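Local coordinates for beta-galactosidase/beta-glucuronidase (Faecalibacterium prausnitzii L2-6, PDB 6MVF), which binds flavin mononucleotide and probably hydrolyses beta-linked glucuronides as a family 2 glycoside hydrolase, at residues S145-S150 with V363-K368; G395-I400 with D411-L416. All blocks are in the same frame, centred on the assembly; numbering follows the deposited sequence.

Overall arrangement
The two contacts come in series along the chain, interaction 1 closing before interaction 2 opens, and their centres lie about 12 Å apart. Interaction 1 joins a loop of the sugar binding domain to the loop between strand 353-357 and helix 368-385 of the TIM barrel. Interaction 2 lies within the barrel, where the next strand, 391-398, meets its own helix 407-423. They touch directly: Phe364 CE1 is 3.6 Å from Thr412 OG1, and Ile400 CD1 is 3.7 Å from Val363 N. Phe360 also meets both Tyr147 and His413. The domain interface of interaction 1 is thereby continuous with the buried strand-helix layer of interaction 2.

Interaction 1. Residues S145-S150 with V363-K368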
ATOM      1  N   SER A 145      45.005  -6.227 -16.028  1.00 41.27           N
ATOM      2  CA  SER A 145      44.225  -7.433 -15.778  1.00 43.06           C
ATOM      3  C   SER A 145      42.720  -7.254 -15.973  1.00 48.47           C
ATOM      4  O   SER A 145      41.967  -8.199 -15.730  1.00 42.88           O
ATOM      5  CB  SER A 145      44.486  -7.940 -14.360  1.00 41.44           C
ATOM      6  OG  SER A 145      44.034  -7.000 -13.397  1.00 39.27           O
ATOM      7  N   MET A 146      42.257  -6.088 -16.419  1.00 51.32           N
ATOM      8  CA  MET A 146      40.833  -5.772 -16.369  1.00 40.51           C
ATOM      9  C   MET A 146      40.072  -6.300 -17.578  1.00 38.90           C
ATOM     10  O   MET A 146      40.522  -6.179 -18.717  1.00 42.04           O
ATOM     11  CB  MET A 146      40.634  -4.259 -16.279  1.00 39.53           C
ATOM     12  CG  MET A 146      39.176  -3.829 -16.192  1.00 45.61           C
ATOM     13  SD  MET A 146      38.344  -4.495 -14.725  1.00 41.16           S
ATOM     14  CE  MET A 146      39.342  -3.747 -13.427  1.00 41.32           C
ATOM     15  N   TYR A 147      38.906  -6.890 -17.316  1.00 42.00           N
ATOM     16  CA  TYR A 147      37.831  -7.034 -18.288  1.00 38.72           C
ATOM     17  C   TYR A 147      36.562  -6.429 -17.712  1.00 33.84           C
ATOM     18  O   TYR A 147      36.330  -6.535 -16.500  1.00 37.27           O
ATOM     19  CB  TYR A 147      37.552  -8.486 -18.628  1.00 31.66           C
ATOM     20  CG  TYR A 147      38.665  -9.203 -19.326  1.00 33.94           C
ATOM     21  CD1 TYR A 147      38.696  -9.264 -20.706  1.00 30.77           C
ATOM     22  CD2 TYR A 147      39.664  -9.857 -18.604  1.00 32.29           C
ATOM     23  CE1 TYR A 147      39.688  -9.931 -21.363  1.00 36.68           C
ATOM     24  CE2 TYR A 147      40.660 -10.540 -19.248  1.00 37.75           C
ATOM     25  CZ  TYR A 147      40.667 -10.576 -20.641  1.00 41.05           C
ATOM     26  OH  TYR A 147      41.645 -11.250 -21.333  1.00 34.78           O
ATOM     27  N   PRO A 148      35.713  -5.801 -18.540  1.00 29.20           N
ATOM     28  CA  PRO A 148      35.866  -5.542 -19.984  1.00 37.16           C
ATOM     29  C   PRO A 148      36.887  -4.453 -20.302  1.00 34.90           C
ATOM     30  O   PRO A 148      37.149  -3.599 -19.457  1.00 32.44           O
ATOM     31  CB  PRO A 148      34.465  -5.079 -20.418  1.00 30.46           C
ATOM     32  CG  PRO A 148      33.870  -4.464 -19.179  1.00 32.27           C
ATOM     33  CD  PRO A 148      34.433  -5.282 -18.017  1.00 30.67           C
ATOM     34  N   ALA A 149      37.456  -4.481 -21.504  1.00 36.04           N
ATOM     35  CA  ALA A 149      38.409  -3.450 -21.887  1.00 37.69           C
ATOM     36  C   ALA A 149      38.104  -2.920 -23.278  1.00 39.61           C
ATOM     37  O   ALA A 149      38.275  -1.726 -23.542  1.00 40.13           O
ATOM     38  CB  ALA A 149      39.835  -3.989 -21.813  1.00 36.15           C
ATOM     39  N   SER A 150      37.632  -3.793 -24.164  1.00 39.61           N
ATOM     40  CA  SER A 150      37.288  -3.417 -25.530  1.00 40.21           C
ATOM     41  C   SER A 150      35.889  -3.944 -25.835  1.00 39.34           C
ATOM     42  O   SER A 150      35.701  -5.153 -26.005  1.00 38.66           O
ATOM     43  CB  SER A 150      38.315  -3.963 -26.523  1.00 35.02           C
ATOM     44  OG  SER A 150      38.016  -3.515 -27.836  1.00 47.13           O
ATOM     45  N   VAL A 363      38.947  -9.011 -26.950  1.00 35.64           N
ATOM     46  CA  VAL A 363      40.402  -8.942 -27.068  1.00 33.39           C
ATOM     47  C   VAL A 363      41.010  -9.690 -25.895  1.00 34.95           C
ATOM     48  O   VAL A 363      40.907  -9.241 -24.748  1.00 36.90           O
ATOM     49  CB  VAL A 363      40.915  -7.496 -27.085  1.00 35.43           C
ATOM     50  CG1 VAL A 363      42.433  -7.491 -26.971  1.00 27.08           C
ATOM     51  CG2 VAL A 363      40.429  -6.749 -28.333  1.00 24.87           C
ATOM     52  N   PHE A 364      41.664 -10.809 -26.173  1.00 36.57           N
ATOM     53  CA  PHE A 364      42.326 -11.549 -25.110  1.00 32.21           C
ATOM     54  C   PHE A 364      43.532 -10.767 -24.610  1.00 41.61           C
ATOM     55  O   PHE A 364      44.334 -10.262 -25.406  1.00 45.87           O
ATOM     56  CB  PHE A 364      42.755 -12.926 -25.604  1.00 37.09           C
ATOM     57  CG  PHE A 364      43.526 -13.702 -24.594  1.00 44.39           C
ATOM     58  CD1 PHE A 364      42.871 -14.348 -23.554  1.00 36.91           C
ATOM     59  CD2 PHE A 364      44.910 -13.778 -24.670  1.00 40.20           C
ATOM     60  CE1 PHE A 364      43.582 -15.067 -22.613  1.00 37.67           C
ATOM     61  CE2 PHE A 364      45.625 -14.491 -23.726  1.00 44.18           C
ATOM     62  CZ  PHE A 364      44.960 -15.137 -22.694  1.00 41.55           C
ATOM     63  N   LYS A 365      43.641 -10.652 -23.289  1.00 38.60           N
ATOM     64  CA  LYS A 365      44.766 -10.017 -22.612  1.00 38.17           C
ATOM     65  C   LYS A 365      45.645 -11.093 -21.980  1.00 39.33           C
ATOM     66  O   LYS A 365      45.169 -11.875 -21.145  1.00 42.40           O
ATOM     67  CB  LYS A 365      44.283  -9.057 -21.525  1.00 40.73           C
ATOM     68  CG  LYS A 365      43.656  -7.780 -21.983  1.00 30.91           C
ATOM     69  CD  LYS A 365      43.406  -6.906 -20.757  1.00 36.04           C
ATOM     70  CE  LYS A 365      42.888  -5.546 -21.141  1.00 38.90           C
ATOM     71  NZ  LYS A 365      42.562  -4.776 -19.922  1.00 48.11           N
ATOM     72  N   SER A 366      46.929 -11.102 -22.339  1.00 46.20           N
ATOM     73  CA  SER A 366      47.893 -12.068 -21.824  1.00 48.47           C
ATOM     74  C   SER A 366      48.285 -11.755 -20.380  1.00 39.91           C
ATOM     75  O   SER A 366      48.145 -10.631 -19.893  1.00 37.99           O
ATOM     76  CB  SER A 366      49.148 -12.074 -22.687  1.00 49.40           C
ATOM     77  OG  SER A 366      49.721 -10.779 -22.679  1.00 42.86           O
ATOM     78  N   GLY A 367      48.794 -12.774 -19.698  1.00 35.21           N
ATOM     79  CA  GLY A 367      49.240 -12.605 -18.331  1.00 38.85           C
ATOM     80  C   GLY A 367      48.541 -13.480 -17.310  1.00 40.56           C
ATOM     81  O   GLY A 367      47.446 -13.991 -17.562  1.00 45.09           O
ATOM     82  N   LYS A 368      49.181 -13.660 -16.148  1.00 36.69           N
ATOM     83  CA  LYS A 368      48.570 -14.402 -15.051  1.00 40.85           C
ATOM     84  C   LYS A 368      47.471 -13.601 -14.372  1.00 45.56           C
ATOM     85  O   LYS A 368      46.471 -14.181 -13.938  1.00 45.89           O
ATOM     86  CB  LYS A 368      49.617 -14.796 -14.011  1.00 33.93           C
ATOM     87  CG  LYS A 368      49.041 -15.621 -12.871  1.00 36.23           C
ATOM     88  CD  LYS A 368      50.100 -16.043 -11.870  1.00 50.08           C
ATOM     89  CE  LYS A 368      50.736 -14.839 -11.171  1.00 58.96           C
ATOM     90  NZ  LYS A 368      52.236 -14.897 -11.205  1.00 54.74           N
TER
HETATM   91  O   HOH W   1      42.473 -13.318 -19.959  1.00 37.21           O
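The Lys365 side chain runs alongside Tyr147 in the opposite direction, toward the backbone of Met146. At the root, Lys365 CB packs 3.4 Å from Tyr147 OH. The backbone N of Lys365 donates to the same Tyr147 OH at 2.9 Å, nearly straight at 162°. With CG beside the backbone N (chi1 -72°) and every later torsion extended, the chain carries the ammonium to the backbone of Met146. Lys365 CD passes 3.6 Å from Met146 O, and Lys365 CE rests 3.5 Å from Ala149 CB. These segments belong to different domains: 145-150 is a loop of the sugar binding domain, whereas 363-368 follows the third strand of the TIM barrel and leads into helix 368-385. At the tip, Lys365 NZ donates to Met146 O at 2.8 Å, lying in the carbonyl plane and on a lone pair. Asp142 forms a salt bridge with this ammonium and Thr143 O accepts a further hydrogen bond, so one charge binds three acceptors. Two residues before the lysine, Val363 CG2 packs 3.9 Å from Ser150 CB. A water hydrogen-bonded to Tyr147 OH at 2.6 Å makes a longer bond, as donor, to Lys365 O, giving the hydroxyl a second partner.

Interaction 2. Residues G395-I400 with D411-L416; sequences GISNEI and DTHHDL
His413 swings its CG to the side opposite its own carbonyl carbon (chi1 -78°), and Ser397 holds OG between its backbone N and carbonyl carbon (chi1 68°), which brings NE2 of the His413 ring and OG of Ser397 to 2.7 Å. This hydrogen bond meets the imidazole at its edge, in the ring plane. Two isoleucines approach the same ring. Ile396 CD1 comes obliquely to within 3.6 Å of His413 CD2, while Ile400 CG2 reaches 3.5 Å from His413 CE1, also obliquely, with Ile400 CG1 at the ring edge. The CB atoms of Ile396 and Ser397 both point toward the helix, a break in the usual alternation along a strand that is consistent with Ile396 having a helical rather than extended psi. One turn further on, Leu416 CB packs 4.1 Å from Ile396 CG2, and Leu416 CD1 lies 3.7 Å from Ile396 O. The axes of strand 395-398 and helix 411-416 pass 9.1 Å apart at 156°, nearly antiparallel, as expected for a TIM-barrel beta-alpha-beta unit in which helix 407-423 returns the chain toward strand 428-433. Phe360 meets the His413 ring with their planes inclined, and Leu416 also packs on helix 368-385, which carries the FMN-binding Lys379. The other ring nitrogen, ND1, is hydrogen-bonded to Leu409 O, one turn back in the helix; since a carbonyl can only accept, ND1 must supply that proton. A phenylalanine in place of His413 would probably leave Ser397 OG without this partner and the Leu409 carbonyl without its side-chain donor. Both nitrogens of this buried imidazole are thus satisfied, the two bonds together fix the ring's rotation between helix backbone and strand, and a neutral ring with its proton on ND1 would probably accept at NE2.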
ATOM      1  N   GLY A 395      27.787 -18.534 -20.256  1.00 34.28           N
ATOM      2  CA  GLY A 395      28.591 -18.149 -21.408  1.00 31.87           C
ATOM      3  C   GLY A 395      29.996 -17.751 -20.982  1.00 33.13           C
ATOM      4  O   GLY A 395      30.170 -16.998 -20.025  1.00 35.54           O
ATOM      5  N   ILE A 396      31.002 -18.254 -21.706  1.00 27.52           N
ATOM      6  CA  ILE A 396      32.380 -18.065 -21.258  1.00 31.18           C
ATOM      7  C   ILE A 396      33.140 -16.963 -22.003  1.00 30.88           C
ATOM      8  O   ILE A 396      34.163 -16.488 -21.483  1.00 31.42           O
ATOM      9  CB  ILE A 396      33.179 -19.389 -21.298  1.00 35.44           C
ATOM     10  CG1 ILE A 396      33.323 -19.921 -22.723  1.00 33.20           C
ATOM     11  CG2 ILE A 396      32.561 -20.460 -20.360  1.00 28.90           C
ATOM     12  CD1 ILE A 396      34.357 -21.022 -22.828  1.00 35.30           C
ATOM     13  N   SER A 397      32.675 -16.533 -23.181  1.00 25.86           N
ATOM     14  CA  SER A 397      33.274 -15.384 -23.870  1.00 29.13           C
ATOM     15  C   SER A 397      32.344 -14.890 -24.969  1.00 25.33           C
ATOM     16  O   SER A 397      31.492 -15.627 -25.468  1.00 28.43           O
ATOM     17  CB  SER A 397      34.652 -15.709 -24.472  1.00 32.95           C
ATOM     18  OG  SER A 397      34.556 -16.629 -25.548  1.00 29.32           O
ATOM     19  N   ASN A 398      32.539 -13.631 -25.354  1.00 32.68           N
ATOM     20  CA  ASN A 398      31.844 -13.029 -26.493  1.00 33.34           C
ATOM     21  C   ASN A 398      32.879 -12.493 -27.472  1.00 31.69           C
ATOM     22  O   ASN A 398      33.682 -11.625 -27.113  1.00 33.15           O
ATOM     23  CB  ASN A 398      30.904 -11.896 -26.056  1.00 31.10           C
ATOM     24  CG  ASN A 398      30.218 -11.223 -27.236  1.00 37.10           C
ATOM     25  OD1 ASN A 398      29.357 -11.826 -27.888  1.00 34.30           O
ATOM     26  ND2 ASN A 398      30.592  -9.970 -27.519  1.00 33.47           N
ATOM     27  N   GLU A 399      32.873 -13.021 -28.697  1.00 29.67           N
ATOM     28  CA  GLU A 399      33.642 -12.441 -29.804  1.00 37.07           C
ATOM     29  C   GLU A 399      35.124 -12.298 -29.463  1.00 34.11           C
ATOM     30  O   GLU A 399      35.781 -11.341 -29.878  1.00 29.92           O
ATOM     31  CB  GLU A 399      33.057 -11.088 -30.219  1.00 32.59           C
ATOM     32  CG  GLU A 399      31.713 -11.177 -30.881  1.00 26.99           C
ATOM     33  CD  GLU A 399      31.252  -9.832 -31.421  1.00 44.37           C
ATOM     34  OE1 GLU A 399      31.886  -8.811 -31.064  1.00 47.59           O
ATOM     35  OE2 GLU A 399      30.262  -9.789 -32.197  1.00 43.08           O
ATOM     36  N   ILE A 400      35.661 -13.267 -28.714  1.00 29.76           N
ATOM     37  CA  ILE A 400      37.020 -13.159 -28.195  1.00 36.60           C
ATOM     38  C   ILE A 400      38.093 -13.166 -29.304  1.00 38.84           C
ATOM     39  O   ILE A 400      39.242 -12.768 -29.056  1.00 37.07           O
ATOM     40  CB  ILE A 400      37.263 -14.276 -27.150  1.00 31.65           C
ATOM     41  CG1 ILE A 400      38.399 -13.877 -26.203  1.00 35.40           C
ATOM     42  CG2 ILE A 400      37.545 -15.621 -27.820  1.00 29.17           C
ATOM     43  CD1 ILE A 400      38.300 -12.437 -25.681  1.00 31.99           C
ATOM     44  N   ASP A 411      43.628 -21.866 -24.200  1.00 43.11           N
ATOM     45  CA  ASP A 411      43.769 -22.573 -22.931  1.00 41.75           C
ATOM     46  C   ASP A 411      42.858 -21.979 -21.881  1.00 39.97           C
ATOM     47  O   ASP A 411      42.333 -22.696 -21.022  1.00 41.27           O
ATOM     48  CB  ASP A 411      45.217 -22.524 -22.448  1.00 42.88           C
ATOM     49  CG  ASP A 411      46.146 -23.331 -23.324  1.00 52.57           C
ATOM     50  OD1 ASP A 411      45.633 -24.147 -24.122  1.00 55.91           O
ATOM     51  OD2 ASP A 411      47.379 -23.150 -23.213  1.00 56.93           O
ATOM     52  N   THR A 412      42.673 -20.662 -21.923  1.00 38.84           N
ATOM     53  CA  THR A 412      41.779 -20.022 -20.973  1.00 41.96           C
ATOM     54  C   THR A 412      40.347 -20.504 -21.179  1.00 38.11           C
ATOM     55  O   THR A 412      39.606 -20.703 -20.210  1.00 34.15           O
ATOM     56  CB  THR A 412      41.900 -18.499 -21.101  1.00 40.66           C
ATOM     57  OG1 THR A 412      43.244 -18.111 -20.795  1.00 40.12           O
ATOM     58  CG2 THR A 412      40.939 -17.784 -20.150  1.00 32.36           C
ATOM     59  N   HIS A 413      39.957 -20.760 -22.432  1.00 36.77           N
ATOM     60  CA  HIS A 413      38.608 -21.265 -22.665  1.00 38.22           C
ATOM     61  C   HIS A 413      38.449 -22.693 -22.158  1.00 34.68           C
ATOM     62  O   HIS A 413      37.371 -23.057 -21.690  1.00 41.73           O
ATOM     63  CB  HIS A 413      38.236 -21.148 -24.143  1.00 34.02           C
ATOM     64  CG  HIS A 413      37.850 -19.756 -24.557  1.00 36.30           C
ATOM     65  ND1 HIS A 413      38.742 -18.704 -24.565  1.00 41.10           N
ATOM     66  CD2 HIS A 413      36.663 -19.241 -24.959  1.00 35.56           C
ATOM     67  CE1 HIS A 413      38.124 -17.602 -24.957  1.00 42.41           C
ATOM     68  NE2 HIS A 413      36.861 -17.901 -25.206  1.00 35.53           N
ATOM     69  N   HIS A 414      39.504 -23.504 -22.192  1.00 35.88           N
ATOM     70  CA  HIS A 414      39.412 -24.822 -21.576  1.00 33.07           C
ATOM     71  C   HIS A 414      39.396 -24.716 -20.054  1.00 37.65           C
ATOM     72  O   HIS A 414      38.652 -25.444 -19.391  1.00 40.49           O
ATOM     73  CB  HIS A 414      40.559 -25.715 -22.056  1.00 38.66           C
ATOM     74  CG  HIS A 414      40.482 -26.070 -23.513  1.00 41.54           C
ATOM     75  ND1 HIS A 414      41.498 -25.794 -24.403  1.00 43.70           N
ATOM     76  CD2 HIS A 414      39.511 -26.683 -24.232  1.00 40.79           C
ATOM     77  CE1 HIS A 414      41.153 -26.210 -25.608  1.00 44.39           C
ATOM     78  NE2 HIS A 414      39.952 -26.751 -25.532  1.00 49.34           N
ATOM     79  N   ASP A 415      40.200 -23.808 -19.482  1.00 34.03           N
ATOM     80  CA  ASP A 415      40.148 -23.558 -18.041  1.00 36.48           C
ATOM     81  C   ASP A 415      38.744 -23.158 -17.602  1.00 36.67           C
ATOM     82  O   ASP A 415      38.243 -23.641 -16.579  1.00 37.67           O
ATOM     83  CB  ASP A 415      41.154 -22.464 -17.644  1.00 37.43           C
ATOM     84  CG  ASP A 415      42.619 -22.885 -17.884  1.00 43.99           C
ATOM     85  OD1 ASP A 415      42.893 -24.099 -17.909  1.00 43.11           O
ATOM     86  OD2 ASP A 415      43.502 -22.007 -18.047  1.00 44.70           O
ATOM     87  N   LEU A 416      38.093 -22.283 -18.376  1.00 36.08           N
ATOM     88  CA  LEU A 416      36.748 -21.825 -18.048  1.00 41.98           C
ATOM     89  C   LEU A 416      35.722 -22.942 -18.216  1.00 40.87           C
ATOM     90  O   LEU A 416      34.807 -23.076 -17.393  1.00 38.68           O
ATOM     91  CB  LEU A 416      36.376 -20.619 -18.920  1.00 40.18           C
ATOM     92  CG  LEU A 416      36.930 -19.263 -18.487  1.00 41.49           C
ATOM     93  CD1 LEU A 416      36.875 -18.231 -19.620  1.00 29.18           C
ATOM     94  CD2 LEU A 416      36.176 -18.782 -17.244  1.00 40.87           C
TER